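PDB 2CAK: rusticyanin from Thiobacillus ferrooxidans, which carries electrons in the periplasm from cytochrome c552 to an A-type oxidase, using a single blue copper centre in the iron respiratory chain. Local coordinates for residues Gly83-Ile88 / Val105-Ser111; Ser52-His56 / Tyr134-Gln138; Thr129-Tyr135 / Phe148-Lys154. All coordinates share one frame; numbering follows the deposited sequence. Where two conformers were deposited one is given.

Interaction 1. Residues Gly83-Ile88 / Val105-Ser111; sequences GHSFDI and VAGTGFS. With CU1 (copper (I) ion), chain B.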
ATOM      1  N   GLY A  83      -9.653   8.684   4.872  1.00 13.44           N
ATOM      2  CA  GLY A  83      -8.627   9.033   3.912  1.00 13.47           C
ATOM      3  C   GLY A  83      -7.253   8.467   4.135  1.00 13.74           C
ATOM      4  O   GLY A  83      -6.250   9.186   4.347  1.00 15.09           O
ATOM      5  N   HIS A  84      -7.102   7.174   4.065  1.00 11.76           N
ATOM      6  CA  HIS A  84      -5.889   6.439   4.397  1.00 10.17           C
ATOM      7  C   HIS A  84      -4.739   6.828   3.497  1.00 10.49           C
ATOM      8  O   HIS A  84      -4.916   7.248   2.349  1.00 12.88           O
ATOM      9  CB  HIS A  84      -6.186   4.943   4.192  1.00 11.03           C
ATOM     10  CG  HIS A  84      -7.269   4.361   5.027  1.00 10.74           C
ATOM     11  ND1 HIS A  84      -7.154   4.027   6.360  1.00 11.46           N
ATOM     12  CD2 HIS A  84      -8.522   3.997   4.638  1.00 11.79           C
ATOM     13  CE1 HIS A  84      -8.304   3.492   6.726  1.00 12.55           C
ATOM     14  NE2 HIS A  84      -9.186   3.465   5.710  1.00 11.92           N
ATOM     15  N   SER A  85      -3.535   6.627   4.005  1.00 10.89           N
ATOM     16  CA  SER A  85      -2.323   6.840   3.211  1.00 10.77           C
ATOM     17  C   SER A  85      -1.555   5.530   3.056  1.00 10.17           C
ATOM     18  O   SER A  85      -1.849   4.532   3.717  1.00 11.61           O
ATOM     19  CB  SER A  85      -1.389   7.889   3.834  1.00 11.57           C
ATOM     20  OG  SER A  85      -0.772   7.438   5.025  1.00 12.96           O
ATOM     21  N   PHE A  86      -0.558   5.507   2.195  1.00 10.04           N
ATOM     22  CA  PHE A  86       0.340   4.378   1.972  1.00  9.61           C
ATOM     23  C   PHE A  86       1.765   4.942   1.936  1.00 10.65           C
ATOM     24  O   PHE A  86       2.151   5.590   0.964  1.00 11.59           O
ATOM     25  CB  PHE A  86      -0.006   3.659   0.667  1.00 11.66           C
ATOM     26  CG  PHE A  86       0.798   2.405   0.390  1.00 11.02           C
ATOM     27  CD1 PHE A  86       0.250   1.147   0.659  1.00 13.50           C
ATOM     28  CD2 PHE A  86       2.064   2.416  -0.122  1.00 12.70           C
ATOM     29  CE1 PHE A  86       0.966   0.002   0.428  1.00 14.40           C
ATOM     30  CE2 PHE A  86       2.753   1.247  -0.322  1.00 14.87           C
ATOM     31  CZ  PHE A  86       2.243   0.020  -0.082  1.00 14.56           C
ATOM     32  N   ASP A  87       2.527   4.712   2.982  1.00 10.14           N
ATOM     33  CA  ASP A  87       3.852   5.299   3.127  1.00 10.48           C
ATOM     34  C   ASP A  87       4.869   4.215   3.483  1.00 11.07           C
ATOM     35  O   ASP A  87       4.613   3.377   4.369  1.00 13.91           O
ATOM     36  CB  ASP A  87       3.844   6.371   4.233  1.00 11.82           C
ATOM     37  CG  ASP A  87       2.930   7.507   3.813  1.00 11.85           C
ATOM     38  OD1 ASP A  87       3.252   8.169   2.795  1.00 13.37           O
ATOM     39  OD2 ASP A  87       1.892   7.704   4.422  1.00 14.78           O
ATOM     40  N   ILE A  88       6.040   4.262   2.855  1.00 11.13           N
ATOM     41  CA  ILE A  88       7.101   3.269   3.102  1.00 11.11           C
ATOM     42  C   ILE A  88       8.183   3.895   3.972  1.00 11.47           C
ATOM     43  O   ILE A  88       8.682   4.996   3.679  1.00 13.91           O
ATOM     44  CB  ILE A  88       7.653   2.748   1.771  1.00 12.19           C
ATOM     45  CG1 ILE A  88       6.558   2.138   0.889  1.00 13.94           C
ATOM     46  CG2 ILE A  88       8.784   1.770   2.008  1.00 14.67           C
ATOM     47  CD1 ILE A  88       6.972   1.867  -0.556  1.00 18.40           C
ATOM     48  N   VAL A 105      10.533   7.023   2.623  1.00 15.38           N
ATOM     49  CA  VAL A 105      11.374   6.787   1.442  1.00 17.09           C
ATOM     50  C   VAL A 105      10.602   6.952   0.157  1.00 16.16           C
ATOM     51  O   VAL A 105      11.136   7.331  -0.869  1.00 19.23           O
ATOM     52  CB  VAL A 105      12.148   5.474   1.518  1.00 21.47           C
ATOM     53  CG1 VAL A 105      12.950   5.358   2.832  1.00 28.80           C
ATOM     54  CG2 VAL A 105      11.298   4.236   1.439  1.00 25.66           C
ATOM     55  N   ALA A 106       9.291   6.677   0.204  1.00 14.62           N
ATOM     56  CA  ALA A 106       8.354   6.774  -0.872  1.00 13.72           C
ATOM     57  C   ALA A 106       6.947   6.622  -0.320  1.00 12.37           C
ATOM     58  O   ALA A 106       6.761   5.927   0.666  1.00 15.52           O
ATOM     59  CB  ALA A 106       8.578   5.647  -1.899  1.00 17.01           C
ATOM     60  N   GLY A 107       5.985   7.278  -0.958  1.00 12.55           N
ATOM     61  CA  GLY A 107       4.610   7.070  -0.495  1.00 13.58           C
ATOM     62  C   GLY A 107       3.734   8.281  -0.837  1.00 12.11           C
ATOM     63  O   GLY A 107       4.093   9.190  -1.562  1.00 14.76           O
ATOM     64  N   THR A 108       2.534   8.189  -0.264  1.00 11.08           N
ATOM     65  CA  THR A 108       1.442   9.104  -0.558  1.00 10.69           C
ATOM     66  C   THR A 108       1.116  10.002   0.649  1.00 11.62           C
ATOM     67  O   THR A 108       1.414   9.723   1.814  1.00 13.01           O
ATOM     68  CB  THR A 108       0.170   8.375  -0.994  1.00 11.25           C
ATOM     69  OG1 THR A 108      -0.519   7.844   0.137  1.00 11.44           O
ATOM     70  CG2 THR A 108       0.429   7.230  -1.966  1.00 13.20           C
ATOM     71  N   GLY A 109       0.419  11.099   0.328  1.00 12.44           N
ATOM     72  CA  GLY A 109      -0.341  11.825   1.321  1.00 12.52           C
ATOM     73  C   GLY A 109      -1.617  11.112   1.681  1.00 11.27           C
ATOM     74  O   GLY A 109      -1.893   9.979   1.304  1.00 11.96           O
ATOM     75  N   PHE A 110      -2.467  11.834   2.425  1.00 12.43           N
ATOM     76  CA  PHE A 110      -3.788  11.293   2.719  1.00 12.07           C
ATOM     77  C   PHE A 110      -4.653  11.302   1.459  1.00 11.32           C
ATOM     78  O   PHE A 110      -4.684  12.258   0.681  1.00 14.15           O
ATOM     79  CB  PHE A 110      -4.441  12.093   3.868  1.00 12.88           C
ATOM     80  CG  PHE A 110      -3.687  11.960   5.178  1.00 12.83           C
ATOM     81  CD1 PHE A 110      -3.633  10.767   5.847  1.00 13.99           C
ATOM     82  CD2 PHE A 110      -3.033  13.042   5.717  1.00 15.16           C
ATOM     83  CE1 PHE A 110      -2.901  10.610   7.018  1.00 14.65           C
ATOM     84  CE2 PHE A 110      -2.297  12.882   6.874  1.00 16.21           C
ATOM     85  CZ  PHE A 110      -2.202  11.659   7.551  1.00 15.88           C
ATOM     86  N   SER A 111      -5.368  10.177   1.252  1.00 11.84           N
ATOM     87  CA  SER A 111      -6.177   9.983   0.055  1.00 11.78           C
ATOM     88  C   SER A 111      -7.527  10.661   0.181  1.00 12.78           C
ATOM     89  O   SER A 111      -8.042  10.895   1.305  1.00 14.11           O
ATOM     90  CB  SER A 111      -6.410   8.523  -0.182  1.00 12.80           C
ATOM     91  OG  SER A 111      -7.141   7.876   0.859  1.00 12.93           O
TER
HETATM   92 CU   CU1 B 156      -5.583   4.277   7.667  1.00 13.41          CU

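Interaction 2. Residues Ser52-His56 / Tyr134-Gln138; sequences SFEVH and YYVCQ. With CU1 (copper (I) ion), chain B.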
ATOM      1  N   SER A  52      -6.816  -2.144   7.608  1.00 12.82           N
ATOM      2  CA  SER A  52      -5.894  -3.057   6.972  1.00 11.91           C
ATOM      3  C   SER A  52      -5.640  -2.642   5.519  1.00 11.74           C
ATOM      4  O   SER A  52      -6.474  -1.952   4.949  1.00 12.60           O
ATOM      5  CB  SER A  52      -6.415  -4.468   6.994  1.00 14.26           C
ATOM      6  OG  SER A  52      -7.523  -4.702   6.195  1.00 16.18           O
ATOM      7  N   PHE A  53      -4.529  -3.105   4.973  1.00 11.10           N
ATOM      8  CA  PHE A  53      -4.272  -3.068   3.547  1.00 10.23           C
ATOM      9  C   PHE A  53      -4.465  -4.438   2.934  1.00 10.09           C
ATOM     10  O   PHE A  53      -4.097  -5.435   3.558  1.00 13.50           O
ATOM     11  CB  PHE A  53      -2.811  -2.676   3.296  1.00 11.17           C
ATOM     12  CG  PHE A  53      -2.383  -1.278   3.698  1.00 10.73           C
ATOM     13  CD1 PHE A  53      -2.782  -0.177   2.956  1.00 11.63           C
ATOM     14  CD2 PHE A  53      -1.601  -1.064   4.821  1.00 10.87           C
ATOM     15  CE1 PHE A  53      -2.338   1.070   3.295  1.00 12.21           C
ATOM     16  CE2 PHE A  53      -1.143   0.197   5.129  1.00 11.98           C
ATOM     17  CZ  PHE A  53      -1.527   1.281   4.395  1.00 11.41           C
ATOM     18  N   GLU A  54      -4.978  -4.469   1.715  1.00 10.25           N
ATOM     19  CA  GLU A  54      -5.057  -5.719   0.938  1.00 10.53           C
ATOM     20  C   GLU A  54      -4.164  -5.567  -0.311  1.00 10.24           C
ATOM     21  O   GLU A  54      -4.249  -4.587  -1.043  1.00 12.20           O
ATOM     22  CB  GLU A  54      -6.484  -6.027   0.533  1.00 10.88           C
ATOM     23  CG  GLU A  54      -7.328  -6.669   1.641  1.00 12.46           C
ATOM     24  CD  GLU A  54      -7.619  -5.732   2.793  1.00 12.07           C
ATOM     25  OE1 GLU A  54      -8.222  -4.705   2.620  1.00 13.77           O
ATOM     26  OE2 GLU A  54      -7.218  -6.097   3.980  1.00 14.55           O
ATOM     27  N   VAL A  55      -3.340  -6.588  -0.507  1.00 10.83           N
ATOM     28  CA  VAL A  55      -2.513  -6.682  -1.722  1.00 11.07           C
ATOM     29  C   VAL A  55      -2.684  -8.087  -2.280  1.00 12.28           C
ATOM     30  O   VAL A  55      -2.511  -9.073  -1.531  1.00 12.59           O
ATOM     31  CB  VAL A  55      -1.027  -6.443  -1.403  1.00 12.18           C
ATOM     32  CG1 VAL A  55      -0.189  -6.568  -2.677  1.00 15.85           C
ATOM     33  CG2 VAL A  55      -0.792  -5.147  -0.680  1.00 15.43           C
ATOM     34  N   HIS A  56      -3.061  -8.242  -3.536  1.00 13.70           N
ATOM     35  CA  HIS A  56      -3.309  -9.543  -4.141  1.00 14.27           C
ATOM     36  C   HIS A  56      -4.295 -10.355  -3.302  1.00 14.60           C
ATOM     37  O   HIS A  56      -4.158 -11.563  -3.152  1.00 16.84           O
ATOM     38  CB  HIS A  56      -2.006 -10.334  -4.361  1.00 14.31           C
ATOM     39  CG  HIS A  56      -2.041 -11.170  -5.588  1.00 13.67           C
ATOM     40  ND1 HIS A  56      -1.280 -10.865  -6.708  1.00 13.73           N
ATOM     41  CD2 HIS A  56      -2.715 -12.290  -5.908  1.00 16.65           C
ATOM     42  CE1 HIS A  56      -1.526 -11.759  -7.635  1.00 16.12           C
ATOM     43  NE2 HIS A  56      -2.378 -12.642  -7.200  1.00 17.84           N
ATOM     44  N   TYR A 134       8.740  -1.158   5.799  1.00 12.47           N
ATOM     45  CA  TYR A 134       7.371  -1.356   6.203  1.00 12.44           C
ATOM     46  C   TYR A 134       6.479  -0.367   5.439  1.00 11.25           C
ATOM     47  O   TYR A 134       6.911   0.759   5.216  1.00 13.25           O
ATOM     48  CB  TYR A 134       7.188  -1.119   7.712  1.00 13.83           C
ATOM     49  CG  TYR A 134       7.916  -2.200   8.493  1.00 17.41           C
ATOM     50  CD1 TYR A 134       7.284  -3.375   8.893  1.00 19.58           C
ATOM     51  CD2 TYR A 134       9.281  -2.070   8.790  1.00 19.75           C
ATOM     52  CE1 TYR A 134       7.987  -4.340   9.583  1.00 23.18           C
ATOM     53  CE2 TYR A 134       9.963  -3.057   9.449  1.00 24.44           C
ATOM     54  CZ  TYR A 134       9.317  -4.187   9.862  1.00 25.08           C
ATOM     55  OH  TYR A 134      10.026  -5.179  10.524  1.00 33.39           O
ATOM     56  N   TYR A 135       5.288  -0.798   5.076  1.00 11.45           N
ATOM     57  CA  TYR A 135       4.279   0.105   4.525  1.00 10.55           C
ATOM     58  C   TYR A 135       3.234   0.336   5.631  1.00 10.77           C
ATOM     59  O   TYR A 135       2.814  -0.611   6.282  1.00 12.87           O
ATOM     60  CB  TYR A 135       3.651  -0.414   3.225  1.00 11.18           C
ATOM     61  CG  TYR A 135       3.007  -1.785   3.220  1.00 10.90           C
ATOM     62  CD1 TYR A 135       3.739  -2.955   3.049  1.00 11.70           C
ATOM     63  CD2 TYR A 135       1.646  -1.926   3.392  1.00 12.32           C
ATOM     64  CE1 TYR A 135       3.150  -4.202   3.055  1.00 11.79           C
ATOM     65  CE2 TYR A 135       1.042  -3.168   3.372  1.00 13.50           C
ATOM     66  CZ  TYR A 135       1.790  -4.292   3.208  1.00 11.93           C
ATOM     67  OH  TYR A 135       1.159  -5.529   3.218  1.00 14.56           O
ATOM     68  N   VAL A 136       2.876   1.618   5.829  1.00 10.85           N
ATOM     69  CA  VAL A 136       2.060   2.049   6.941  1.00 11.14           C
ATOM     70  C   VAL A 136       1.046   3.065   6.476  1.00 10.25           C
ATOM     71  O   VAL A 136       1.280   3.784   5.498  1.00 12.32           O
ATOM     72  CB  VAL A 136       2.898   2.603   8.126  0.70 14.07           C
ATOM     73  CG1 VAL A 136       4.052   1.705   8.502  0.70 19.09           C
ATOM     74  CG2 VAL A 136       3.425   4.008   7.850  0.70 16.17           C
ATOM     75  N   CYS A 137      -0.040   3.210   7.196  1.00 10.06           N
ATOM     76  CA  CYS A 137      -0.957   4.320   7.101  1.00 10.29           C
ATOM     77  C   CYS A 137      -0.636   5.340   8.228  1.00 11.22           C
ATOM     78  O   CYS A 137      -0.351   4.908   9.358  1.00 12.79           O
ATOM     79  CB  CYS A 137      -2.398   3.874   7.238  1.00 11.08           C
ATOM     80  SG  CYS A 137      -3.619   5.232   7.197  1.00 11.51           S
ATOM     81  N   GLN A 138      -0.701   6.631   7.875  1.00 11.24           N
ATOM     82  CA  GLN A 138      -0.399   7.683   8.848  1.00 13.18           C
ATOM     83  C   GLN A 138      -1.601   8.225   9.609  1.00 13.24           C
ATOM     84  O   GLN A 138      -1.399   9.085  10.484  1.00 16.47           O
ATOM     85  CB  GLN A 138       0.330   8.867   8.170  1.00 16.58           C
ATOM     86  CG  GLN A 138       1.735   8.509   7.749  1.00 18.83           C
ATOM     87  CD  GLN A 138       2.468   9.812   7.404  1.00 23.24           C
ATOM     88  OE1 GLN A 138       2.487  10.423   6.336  1.00 28.60           O
ATOM     89  NE2 GLN A 138       3.018  10.281   8.501  1.00 26.70           N
TER
HETATM   90 CU   CU1 B 156      -5.583   4.277   7.667  1.00 13.41          CU

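Interaction 3. Residues Thr129-Tyr135 / Phe148-Lys154; sequences TAGTYYY and FGKIIVK. Unlike the reference sequence in segment 148-154: Ile152 (reference Val).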
ATOM      1  N   THR A 129      16.905   0.157  -2.360  1.00 19.70           N
ATOM      2  CA  THR A 129      18.101  -0.632  -2.096  1.00 22.45           C
ATOM      3  C   THR A 129      17.695  -1.806  -1.219  1.00 19.93           C
ATOM      4  O   THR A 129      16.655  -1.799  -0.576  1.00 18.52           O
ATOM      5  CB  THR A 129      19.182   0.277  -1.504  1.00 26.99           C
ATOM      6  OG1 THR A 129      18.895   0.578  -0.169  1.00 32.66           O
ATOM      7  CG2 THR A 129      19.297   1.625  -2.253  1.00 43.66           C
ATOM      8  N   ALA A 130      18.529  -2.848  -1.182  1.00 18.12           N
ATOM      9  CA  ALA A 130      18.268  -4.004  -0.377  1.00 17.18           C
ATOM     10  C   ALA A 130      18.080  -3.640   1.107  1.00 16.52           C
ATOM     11  O   ALA A 130      18.730  -2.754   1.658  1.00 18.11           O
ATOM     12  CB  ALA A 130      19.403  -5.031  -0.444  1.00 20.84           C
ATOM     13  N   GLY A 131      17.149  -4.367   1.760  1.00 15.21           N
ATOM     14  CA  GLY A 131      16.845  -4.222   3.170  1.00 14.86           C
ATOM     15  C   GLY A 131      15.397  -4.477   3.481  1.00 13.24           C
ATOM     16  O   GLY A 131      14.638  -4.901   2.592  1.00 16.28           O
ATOM     17  N   THR A 132      15.048  -4.203   4.685  1.00 13.38           N
ATOM     18  CA  THR A 132      13.682  -4.353   5.199  1.00 13.51           C
ATOM     19  C   THR A 132      13.014  -3.004   5.316  1.00 13.28           C
ATOM     20  O   THR A 132      13.616  -2.058   5.833  1.00 15.71           O
ATOM     21  CB  THR A 132      13.703  -5.107   6.534  1.00 15.88           C
ATOM     22  OG1 THR A 132      14.303  -6.405   6.283  1.00 20.49           O
ATOM     23  CG2 THR A 132      12.290  -5.278   7.031  1.00 21.71           C
ATOM     24  N   TYR A 133      11.768  -2.940   4.855  1.00 12.37           N
ATOM     25  CA  TYR A 133      10.911  -1.759   4.912  1.00 12.93           C
ATOM     26  C   TYR A 133       9.538  -2.166   5.455  1.00 12.25           C
ATOM     27  O   TYR A 133       9.195  -3.361   5.531  1.00 13.14           O
ATOM     28  CB  TYR A 133      10.779  -1.101   3.538  1.00 13.30           C
ATOM     29  CG  TYR A 133      12.072  -0.770   2.821  1.00 13.56           C
ATOM     30  CD1 TYR A 133      12.831  -1.751   2.190  1.00 14.48           C
ATOM     31  CD2 TYR A 133      12.544   0.538   2.735  1.00 15.32           C
ATOM     32  CE1 TYR A 133      14.000  -1.426   1.544  1.00 15.23           C
ATOM     33  CE2 TYR A 133      13.710   0.867   2.074  1.00 16.36           C
ATOM     34  CZ  TYR A 133      14.448  -0.127   1.463  1.00 15.07           C
ATOM     35  OH  TYR A 133      15.603   0.233   0.819  1.00 19.37           O
ATOM     36  N   TYR A 134       8.740  -1.158   5.799  1.00 12.47           N
ATOM     37  CA  TYR A 134       7.371  -1.356   6.203  1.00 12.44           C
ATOM     38  C   TYR A 134       6.479  -0.367   5.439  1.00 11.25           C
ATOM     39  O   TYR A 134       6.911   0.759   5.216  1.00 13.25           O
ATOM     40  CB  TYR A 134       7.188  -1.119   7.712  1.00 13.83           C
ATOM     41  CG  TYR A 134       7.916  -2.200   8.493  1.00 17.41           C
ATOM     42  CD1 TYR A 134       7.284  -3.375   8.893  1.00 19.58           C
ATOM     43  CD2 TYR A 134       9.281  -2.070   8.790  1.00 19.75           C
ATOM     44  CE1 TYR A 134       7.987  -4.340   9.583  1.00 23.18           C
ATOM     45  CE2 TYR A 134       9.963  -3.057   9.449  1.00 24.44           C
ATOM     46  CZ  TYR A 134       9.317  -4.187   9.862  1.00 25.08           C
ATOM     47  OH  TYR A 134      10.026  -5.179  10.524  1.00 33.39           O
ATOM     48  N   TYR A 135       5.288  -0.798   5.076  1.00 11.45           N
ATOM     49  CA  TYR A 135       4.279   0.105   4.525  1.00 10.55           C
ATOM     50  C   TYR A 135       3.234   0.336   5.631  1.00 10.77           C
ATOM     51  O   TYR A 135       2.814  -0.611   6.282  1.00 12.87           O
ATOM     52  CB  TYR A 135       3.651  -0.414   3.225  1.00 11.18           C
ATOM     53  CG  TYR A 135       3.007  -1.785   3.220  1.00 10.90           C
ATOM     54  CD1 TYR A 135       3.739  -2.955   3.049  1.00 11.70           C
ATOM     55  CD2 TYR A 135       1.646  -1.926   3.392  1.00 12.32           C
ATOM     56  CE1 TYR A 135       3.150  -4.202   3.055  1.00 11.79           C
ATOM     57  CE2 TYR A 135       1.042  -3.168   3.372  1.00 13.50           C
ATOM     58  CZ  TYR A 135       1.790  -4.292   3.208  1.00 11.93           C
ATOM     59  OH  TYR A 135       1.159  -5.529   3.218  1.00 14.56           O
ATOM     60  N   PHE A 148      -0.438  -2.035   8.700  1.00 12.17           N
ATOM     61  CA  PHE A 148       0.940  -2.010   8.211  1.00 11.45           C
ATOM     62  C   PHE A 148       1.260  -3.430   7.731  1.00 11.48           C
ATOM     63  O   PHE A 148       0.663  -4.424   8.153  1.00 13.30           O
ATOM     64  CB  PHE A 148       1.941  -1.561   9.282  1.00 12.95           C
ATOM     65  CG  PHE A 148       2.147  -2.521  10.421  1.00 14.52           C
ATOM     66  CD1 PHE A 148       1.351  -2.447  11.552  1.00 17.83           C
ATOM     67  CD2 PHE A 148       3.119  -3.502  10.399  1.00 17.24           C
ATOM     68  CE1 PHE A 148       1.526  -3.340  12.605  1.00 20.53           C
ATOM     69  CE2 PHE A 148       3.310  -4.407  11.413  1.00 20.89           C
ATOM     70  CZ  PHE A 148       2.513  -4.319  12.539  1.00 22.46           C
ATOM     71  N   GLY A 149       2.327  -3.494   6.910  1.00 12.35           N
ATOM     72  CA  GLY A 149       2.935  -4.720   6.527  1.00 12.63           C
ATOM     73  C   GLY A 149       4.403  -4.580   6.241  1.00 11.40           C
ATOM     74  O   GLY A 149       4.925  -3.464   6.248  1.00 14.21           O
ATOM     75  N   LYS A 150       5.077  -5.688   5.967  1.00 12.59           N
ATOM     76  CA  LYS A 150       6.536  -5.701   5.776  1.00 12.16           C
ATOM     77  C   LYS A 150       6.898  -5.878   4.311  1.00 11.99           C
ATOM     78  O   LYS A 150       6.180  -6.564   3.570  1.00 12.97           O
ATOM     79  CB  LYS A 150       7.081  -6.860   6.623  1.00 14.65           C
ATOM     80  CG  LYS A 150       8.578  -6.930   6.734  1.00 17.31           C
ATOM     81  CD  LYS A 150       9.029  -7.975   7.735  1.00 23.63           C
ATOM     82  CE  LYS A 150       8.790  -9.394   7.381  1.00 30.59           C
ATOM     83  NZ  LYS A 150       9.522 -10.149   8.499  1.00 40.24           N
ATOM     84  N   ILE A 151       8.014  -5.332   3.899  1.00 11.42           N
ATOM     85  CA  ILE A 151       8.611  -5.492   2.574  1.00 11.12           C
ATOM     86  C   ILE A 151      10.059  -5.923   2.736  1.00 12.14           C
ATOM     87  O   ILE A 151      10.825  -5.287   3.483  1.00 15.48           O
ATOM     88  CB  ILE A 151       8.567  -4.170   1.784  1.00 12.43           C
ATOM     89  CG1 ILE A 151       7.161  -3.609   1.742  1.00 13.64           C
ATOM     90  CG2 ILE A 151       9.164  -4.380   0.416  1.00 15.07           C
ATOM     91  CD1 ILE A 151       7.124  -2.222   1.145  1.00 16.81           C
ATOM     92  N   ILE A 152      10.402  -7.023   2.085  1.00 13.02           N
ATOM     93  CA  ILE A 152      11.818  -7.478   2.060  1.00 13.59           C
ATOM     94  C   ILE A 152      12.338  -7.311   0.637  1.00 13.38           C
ATOM     95  O   ILE A 152      11.772  -7.851  -0.298  1.00 15.57           O
ATOM     96  CB  ILE A 152      11.914  -8.929   2.523  1.00 16.85           C
ATOM     97  CG1 ILE A 152      11.371  -9.160   3.931  1.00 21.24           C
ATOM     98  CG2 ILE A 152      13.367  -9.455   2.391  1.00 21.11           C
ATOM     99  CD1 ILE A 152      11.318 -10.549   4.426  1.00 33.52           C
ATOM    100  N   VAL A 153      13.380  -6.484   0.496  1.00 14.35           N
ATOM    101  CA  VAL A 153      14.031  -6.277  -0.804  1.00 14.60           C
ATOM    102  C   VAL A 153      15.378  -6.988  -0.777  1.00 14.48           C
ATOM    103  O   VAL A 153      16.217  -6.738   0.075  1.00 18.56           O
ATOM    104  CB  VAL A 153      14.216  -4.798  -1.099  1.00 14.84           C
ATOM    105  CG1 VAL A 153      14.981  -4.632  -2.450  1.00 17.70           C
ATOM    106  CG2 VAL A 153      12.885  -4.024  -1.047  1.00 15.94           C
ATOM    107  N   LYS A 154      15.543  -7.961  -1.631  1.00 19.78           N
ATOM    108  CA  LYS A 154      16.756  -8.745  -1.782  1.00 26.99           C
ATOM    109  C   LYS A 154      17.887  -7.918  -2.383  1.00 29.01           C
ATOM    110  O   LYS A 154      17.633  -6.800  -2.933  1.00 32.34           O
ATOM    111  CB  LYS A 154      16.381  -9.996  -2.581  0.50 32.42           C
ATOM    112  CG  LYS A 154      15.266 -10.763  -1.823  0.50 35.56           C
ATOM    113  CD  LYS A 154      15.284 -12.252  -2.120  0.50 37.73           C
ATOM    114  CE  LYS A 154      14.268 -13.052  -1.323  0.50 40.04           C
ATOM    115  NZ  LYS A 154      14.359 -12.830   0.150  0.50 46.53           N
ATOM    116  OXT LYS A 154      18.993  -8.470  -2.332  1.00 36.32           O
TER

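Interaction 1. Residues Gly83-Ile88 / Val105-Ser111
His84 and Ser111 meet at one end, and Ile88 and Val105 at the other, of two antiparallel segments at the margin of a sheet in the cupredoxin beta-sandwich; His84 binds the copper through ND1 at 2.1 Å. Backbone bonds join Ile88 N to Ala106 O (2.8 Å), Val105 N to Ile88 O and Thr108 N to Phe86 O. Asp87 and Gly107 form a non-hydrogen-bonded pair; a CB on Gly107 would run into Phe86 O and Asp87 OD1, and its backbone angles by themselves call for glycine. Side-chain hydroxyls join in further along. Thr108 OG1, set between its own N and carbonyl carbon (chi1 79°), takes the N-H of Phe86 at 3.1 Å, nearly straight at 163°, and donates to Gly109 O. His84 O is gripped twice by Ser111: OG arrives in the carbonyl plane on a lone pair at 2.8 Å, while N stands above that plane at 3.2 Å. The backbone of the copper ligand is thus held from 105-111, while its side chain leaves in the other direction, toward the copper. The side chains of Ile88 and Val105 cross at about a right angle, CG2 of Ile88 3.6 Å from CG2 of Val105. The ring edge of Phe110 meets a carbonyl, with CD1 lying 3.4 Å from Gly83 O.

Interaction 2. Residues Ser52-His56 / Tyr134-Gln138
This is a buried, mainly aromatic packing contact across the interior of the beta-sandwich: Phe53 on strand 53-55 of one sheet reaches Tyr135 and Val136 at the end of strand 131-136 of the other, and Cys137 just after it. No hydrogen bond joins the segments, and the short strand axes pass 10.2 Å apart, so side chains fill the interval. Phe53 and Tyr135 form an offset edge-to-face pair, the edge of Tyr135 turned toward the face of Phe53, with ring centroids 5.4 Å apart and planes at 62°. The two side chains run past each other in opposite directions; CD2 of Phe53 lies 3.7 Å from CD2 of Tyr135, and CE2 of Tyr135 also approaches CB of Phe53. The far rim of the Phe53 ring abuts backbone: CZ sits 3.7 Å from Cys137 N, which lies near the ring plane together with Val136 C, and 3.9 Å from Cys137 CB. A chi1 of 178° swings the Cys137 sulfur away from the backbone N and onto the copper, SG at 2.2 Å. Phe86 meets both aromatic rings, and the hydroxyl of Tyr135 is hydrogen-bonded to Pro61 O. Hydrocarbon thus packs directly against the ligand cysteine on this inner side, a low-polarity setting likely to favour the rigid, shielded copper site suited to electron transfer.

Interaction 3. Residues Thr129-Tyr135 / Phe148-Lys154
Tyr135 lays one ring face over Gly149 in the antiparallel hairpin of strands 131-136 and 148-153, the two last strands of the cupredoxin fold. Gly149 CA stands 3.8 Å from the ring centroid in a CH-pi contact, 23° off the ring normal. The ring comes down there because CG lies between the backbone N and carbonyl carbon (chi1 56°), folding it across the neighbouring strand; a CB on Gly149 would collide with the tyrosine hydroxyl. At the ring edge, CD1 of Tyr135 meets CG1 of Ile151 at 3.7 Å. A serine in place of Tyr135 would probably leave Gly149 without its aromatic cover, Ile151 short of a packing partner and Pro61 O without its phenolic mate.

Further along this inward face, CE1 of Tyr133 touches CG2 of Val153 at 3.8 Å. On the other face, Tyr134 and Lys150 lie side by side and point the same way, ring CE1 against the aliphatic CG at 3.9 Å.

Three pairs of backbone bonds hold these groups in register, joining Gly131 with Val153, Tyr133 with Ile151 and Tyr135 with Gly149. The bond from Tyr133 N to Ile151 O is nearly straight at 173°. Strand 62-65 bonds to the other edge of strand 148-153, and Trp126 meets the Tyr133 ring edge-to-face. At the entry to strand 131-136 the Tyr133 phenol reaches back to the preceding loop, OH donating to Thr129 O at 2.7 Å.

How the interactions relate
Strand 131-136 ties the three contacts together: it pairs with strand 87-89 of interaction 1 on one side and with strand 148-153 of interaction 3 on the other, while its inward Tyr135 meets Phe53 in interaction 2. Interactions 1 and 2, with centres 9 Å apart, each bring one ligand to the copper, His84 and Cys137; His142 and Met147 complete the site. Two probable hydrogen bonds link them, Asp87 O to Val136 N at 2.9 Å and Ser85 OG to Gln138 N at 3.0 Å. Phe86 of interaction 1 packs its CE1 3.6 Å from CD2 of Tyr135, which with Tyr134 is shared by interactions 2 and 3. Interaction 3 lies farther out, the Phe148 side chain about 10 Å from the copper.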